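Local coordinates for chemotaxis signal transduction protein (Thermoanaerobacter tengcongensis, PDB 2QDL) that probably acts as the CheW scaffold of bacterial chemotaxis, coupling chemoreceptors to the histidine kinase CheA, at residues L66-R69 against G73-G76; E112-V117 against A123-I128. All coordinates share one frame; numbering follows the deposited sequence.

Both contacts belong to the CheW-like domain, a fold whose regular structure is nearly all beta strand, and their centres lie 19 Å apart. Contact 1 comes first along the chain: helix 66-70, which follows strand 59-65, meets the loop that leads on to strand 82-88. Contact 2 opens only after contact 1 has closed, pairing the proline-rich loop behind strand 91-106 with the start of strand 125-131. The two are therefore in series, yet they touch in space, where Arg69 NE packs 3.7 Å from Phe124 CZ. Contact 1 ties its loop to a short helix and contact 2 ties its loop to a strand, so each joins a connection to a neighbouring element of the domain.

Contact 1. Residues L66-R69 against G73-G76; sequences LKKR and GKRG
Lys67, on the short helix 66-70, reaches across to the loop 73-76, whose Lys74 is the centre of an inverse gamma turn closed by a weak bond from Arg75 N to Gly73 O. Lys67 CB starts the contact against the aliphatic part of Lys74, 3.8 Å from CD of that residue. With CG anti to the carbonyl carbon (chi1 -66°) and the chain extended beyond it, the side chain runs straight along the turn. Its CG passes Gly73 O, and Lys67 CD comes closer, 3.4 Å from that same Gly73 O. Lys67 CE then lies 3.5 Å from Arg75 O. The ammonium NZ ends the path with a salt bridge to Asp98 and a hydrogen bond to the loop, so a carboxylate and a backbone carbonyl both hold it. Lys74, bent at chi2 and chi4, crosses Lys68 at about a right angle, its CE 3.6 Å from Lys68 CG. The ammonium groups of these two find partners elsewhere, Lys74 at Ile72 O and Lys68 at Glu51. In the bond to the loop, Lys67 NZ stands 2.8 Å from Arg75 O and above its carbonyl plane, 63° out of it.

Contact 2. Residues E112-V117 against A123-I128; sequences EPPPPV and AFVEGI
Glu112 and Ile128 form a single antiparallel bridge, a hydrogen-bonded pair that fastens the proline-rich loop to strand 125-131. Glu112 N gives a nearly straight bond to Ile128 O, 2.8 Å long with an N-H...O angle of 165°. Ile128 N answers at 2.7 Å to Glu112 O and lies in that carbonyl's plane. Beyond the bridge the contact turns apolar. Pro114 slides past Val125 in the opposite direction, its ring carbon CB 3.8 Å from Val125 CG1. That methyl lies anti to the backbone N (chi1 179°), which brings it alongside the ring's CB and CG. Ile128 carries the other half: CG1 approaches Pro114 CA at 3.9 Å, and CD1 extends along the same proline to meet Pro115 CD at 4.3 Å. An alanine in place of Ile128 would keep the backbone bridge but is likely to leave Pro115 without its apolar partner across the contact and Pro114 resting on Val125 alone, opening a gap where CG1 and CD1 had been. At Gly127 the backbone itself comes close, CA standing 3.4 Å from Glu112 O. Further out, Glu126 and Gly127 both face Ile138 in a classic beta bulge, where the chain turns a corner just before the bridge. Strand 134-139 packs on the apolar residues, with Ile137 against both Val125 and Ile128 and Met135 against Ile128. Thr122 touches Pro114, and Thr118 touches Ile128, both from the loop between the segments. Pro113, Pro114 and Pro115 have no backbone N-H to give, so these residues cannot donate further backbone bonds to extend the single bridge; two bonds at Glu112 secure the polar end, and side-chain packing carries the rest.

Contact 1. Residues L66-R69 against G73-G76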
loop_
_atom_site.group_PDB
_atom_site.type_symbol
_atom_site.label_atom_id
_atom_site.label_comp_id
_atom_site.label_asym_id
_atom_site.label_seq_id
_atom_site.Cartn_x
_atom_site.Cartn_y
_atom_site.Cartn_z
ATOM N N LEU A 66 1.205 -7.794 0.756
ATOM C CA LEU A 66 1.617 -7.263 -0.564
ATOM C C LEU A 66 2.697 -8.090 -1.257
ATOM O O LEU A 66 2.694 -8.205 -2.479
ATOM C CB LEU A 66 2.081 -5.794 -0.459
ATOM C CG LEU A 66 1.053 -4.770 0.037
ATOM C CD1 LEU A 66 1.688 -3.379 0.128
ATOM C CD2 LEU A 66 -0.200 -4.739 -0.874
ATOM N N LYS A 67 3.629 -8.653 -0.495
ATOM C CA LYS A 67 4.674 -9.516 -1.074
ATOM C C LYS A 67 4.072 -10.734 -1.744
ATOM O O LYS A 67 4.503 -11.097 -2.839
ATOM C CB LYS A 67 5.678 -9.955 -0.025
ATOM C CG LYS A 67 6.520 -8.819 0.568
ATOM C CD LYS A 67 7.327 -9.367 1.726
ATOM C CE LYS A 67 7.708 -8.260 2.672
ATOM N NZ LYS A 67 8.293 -8.766 3.945
ATOM N N LYS A 68 3.047 -11.320 -1.113
ATOM C CA LYS A 68 2.330 -12.463 -1.677
ATOM C C LYS A 68 1.455 -12.041 -2.860
ATOM O O LYS A 68 1.344 -12.765 -3.869
ATOM C CB LYS A 68 1.476 -13.136 -0.610
ATOM C CG LYS A 68 2.259 -13.636 0.558
ATOM C CD LYS A 68 1.349 -14.411 1.538
ATOM C CE LYS A 68 2.128 -14.778 2.764
ATOM N NZ LYS A 68 1.259 -15.479 3.707
ATOM N N ARG A 69 0.865 -10.857 -2.756
ATOM C CA ARG A 69 0.103 -10.292 -3.870
ATOM C C ARG A 69 0.981 -9.967 -5.093
ATOM O O ARG A 69 0.584 -10.243 -6.237
ATOM C CB ARG A 69 -0.662 -9.041 -3.401
ATOM C CG ARG A 69 -1.636 -8.483 -4.397
ATOM C CD ARG A 69 -2.578 -9.600 -4.901
ATOM N NE ARG A 69 -3.872 -9.127 -5.388
ATOM C CZ ARG A 69 -4.568 -9.750 -6.335
ATOM N NH1 ARG A 69 -4.097 -10.854 -6.885
ATOM N NH2 ARG A 69 -5.738 -9.281 -6.722
ATOM N N GLY A 73 10.050 -11.466 -2.683
ATOM C CA GLY A 73 10.678 -12.327 -1.690
ATOM C C GLY A 73 10.123 -12.095 -0.298
ATOM O O GLY A 73 9.908 -10.942 0.124
ATOM N N LYS A 74 9.908 -13.191 0.438
ATOM C CA LYS A 74 9.272 -13.103 1.760
ATOM C C LYS A 74 10.283 -12.813 2.848
ATOM O O LYS A 74 10.434 -13.594 3.791
ATOM C CB LYS A 74 8.459 -14.375 2.072
ATOM C CG LYS A 74 7.430 -14.767 0.974
ATOM C CD LYS A 74 6.555 -13.579 0.538
ATOM C CE LYS A 74 5.602 -13.951 -0.595
ATOM N NZ LYS A 74 6.261 -14.215 -1.905
ATOM N N ARG A 75 10.983 -11.678 2.713
ATOM C CA ARG A 75 11.971 -11.253 3.726
ATOM C C ARG A 75 11.671 -9.812 4.125
ATOM O O ARG A 75 11.059 -9.082 3.366
ATOM C CB ARG A 75 13.404 -11.326 3.171
ATOM C CG ARG A 75 13.682 -12.573 2.338
ATOM C CD ARG A 75 15.058 -12.570 1.704
ATOM N NE ARG A 75 15.144 -11.660 0.567
ATOM C CZ ARG A 75 14.705 -11.935 -0.662
ATOM N NH1 ARG A 75 14.120 -13.089 -0.927
ATOM N NH2 ARG A 75 14.857 -11.049 -1.638
ATOM N N GLY A 76 12.122 -9.417 5.311
ATOM C CA GLY A 76 12.118 -7.995 5.712
ATOM C C GLY A 76 11.245 -7.735 6.926
ATOM O O GLY A 76 11.261 -6.647 7.486
#

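Contact 2. Residues E112-V117 against A123-I128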
loop_
_atom_site.group_PDB
_atom_site.type_symbol
_atom_site.label_atom_id
_atom_site.label_comp_id
_atom_site.label_asym_id
_atom_site.label_seq_id
_atom_site.Cartn_x
_atom_site.Cartn_y
_atom_site.Cartn_z
ATOM N N GLU A 112 6.332 9.149 -13.343
ATOM C CA GLU A 112 6.252 8.585 -14.687
ATOM C C GLU A 112 5.306 7.391 -14.736
ATOM O O GLU A 112 5.229 6.626 -13.777
ATOM C CB GLU A 112 7.630 8.125 -15.163
ATOM C CG GLU A 112 8.655 9.239 -15.210
ATOM C CD GLU A 112 10.039 8.761 -15.616
ATOM O OE1 GLU A 112 10.239 7.526 -15.807
ATOM O OE2 GLU A 112 10.934 9.639 -15.743
ATOM N N PRO A 113 4.601 7.218 -15.879
ATOM C CA PRO A 113 3.739 6.047 -16.056
ATOM C C PRO A 113 4.645 4.830 -16.074
ATOM O O PRO A 113 5.784 4.948 -16.514
ATOM C CB PRO A 113 3.113 6.282 -17.441
ATOM C CG PRO A 113 4.135 7.170 -18.173
ATOM C CD PRO A 113 4.621 8.083 -17.078
ATOM N N PRO A 114 4.177 3.663 -15.585
ATOM C CA PRO A 114 5.093 2.530 -15.633
ATOM C C PRO A 114 5.301 2.034 -17.071
ATOM O O PRO A 114 4.400 2.177 -17.893
ATOM C CB PRO A 114 4.356 1.458 -14.827
ATOM C CG PRO A 114 2.899 1.796 -15.016
ATOM C CD PRO A 114 2.855 3.292 -15.041
ATOM N N PRO A 115 6.465 1.430 -17.366
ATOM C CA PRO A 115 6.534 0.734 -18.663
ATOM C C PRO A 115 5.553 -0.466 -18.616
ATOM O O PRO A 115 5.060 -0.790 -17.534
ATOM C CB PRO A 115 7.986 0.249 -18.738
ATOM C CG PRO A 115 8.472 0.237 -17.319
ATOM C CD PRO A 115 7.710 1.302 -16.580
ATOM N N PRO A 116 5.280 -1.110 -19.775
ATOM C CA PRO A 116 4.311 -2.215 -19.853
ATOM C C PRO A 116 4.575 -3.339 -18.852
ATOM O O PRO A 116 3.630 -3.887 -18.281
ATOM C CB PRO A 116 4.490 -2.727 -21.288
ATOM C CG PRO A 116 4.946 -1.511 -22.040
ATOM C CD PRO A 116 5.876 -0.816 -21.095
ATOM N N VAL A 117 5.853 -3.669 -18.663
ATOM C CA VAL A 117 6.284 -4.703 -17.738
ATOM C C VAL A 117 7.355 -4.136 -16.797
ATOM O O VAL A 117 8.414 -3.667 -17.246
ATOM C CB VAL A 117 6.798 -5.998 -18.470
ATOM C CG1 VAL A 117 7.028 -7.117 -17.478
ATOM C CG2 VAL A 117 5.797 -6.462 -19.523
ATOM N N ALA A 123 -1.009 -3.576 -13.059
ATOM C CA ALA A 123 -2.355 -3.483 -12.470
ATOM C C ALA A 123 -2.308 -2.904 -11.062
ATOM O O ALA A 123 -3.312 -2.415 -10.536
ATOM C CB ALA A 123 -3.045 -4.847 -12.473
ATOM N N PHE A 124 -1.130 -2.980 -10.457
ATOM C CA PHE A 124 -0.918 -2.568 -9.055
ATOM C C PHE A 124 -0.084 -1.295 -8.973
ATOM O O PHE A 124 0.286 -0.858 -7.871
ATOM C CB PHE A 124 -0.202 -3.670 -8.266
ATOM C CG PHE A 124 -0.914 -5.019 -8.273
ATOM C CD1 PHE A 124 -2.254 -5.134 -7.888
ATOM C CD2 PHE A 124 -0.211 -6.187 -8.621
ATOM C CE1 PHE A 124 -2.881 -6.376 -7.888
ATOM C CE2 PHE A 124 -0.814 -7.408 -8.599
ATOM C CZ PHE A 124 -2.167 -7.521 -8.234
ATOM N N VAL A 125 0.262 -0.729 -10.121
ATOM C CA VAL A 125 1.164 0.433 -10.156
ATOM C C VAL A 125 0.450 1.678 -10.647
ATOM O O VAL A 125 -0.135 1.678 -11.754
ATOM C CB VAL A 125 2.392 0.179 -11.065
ATOM C CG1 VAL A 125 3.341 1.427 -11.124
ATOM C CG2 VAL A 125 3.137 -1.065 -10.628
ATOM N N GLU A 126 0.466 2.734 -9.831
ATOM C CA GLU A 126 -0.115 4.025 -10.250
ATOM C C GLU A 126 0.900 4.811 -11.099
ATOM O O GLU A 126 0.574 5.364 -12.154
ATOM C CB GLU A 126 -0.546 4.858 -9.036
ATOM C CG GLU A 126 -0.939 6.317 -9.385
ATOM C CD GLU A 126 -1.421 7.083 -8.186
ATOM O OE1 GLU A 126 -2.338 6.582 -7.483
ATOM O OE2 GLU A 126 -0.874 8.179 -7.926
ATOM N N GLY A 127 2.139 4.871 -10.620
ATOM C CA GLY A 127 3.166 5.600 -11.320
ATOM C C GLY A 127 4.489 5.292 -10.666
ATOM O O GLY A 127 4.547 4.593 -9.652
ATOM N N ILE A 128 5.554 5.813 -11.259
ATOM C CA ILE A 128 6.886 5.582 -10.735
ATOM C C ILE A 128 7.535 6.930 -10.427
ATOM O O ILE A 128 7.680 7.769 -11.304
ATOM C CB ILE A 128 7.784 4.763 -11.725
ATOM C CG1 ILE A 128 6.987 3.596 -12.362
ATOM C CG2 ILE A 128 9.134 4.413 -11.050
ATOM C CD1 ILE A 128 7.658 2.251 -12.384
#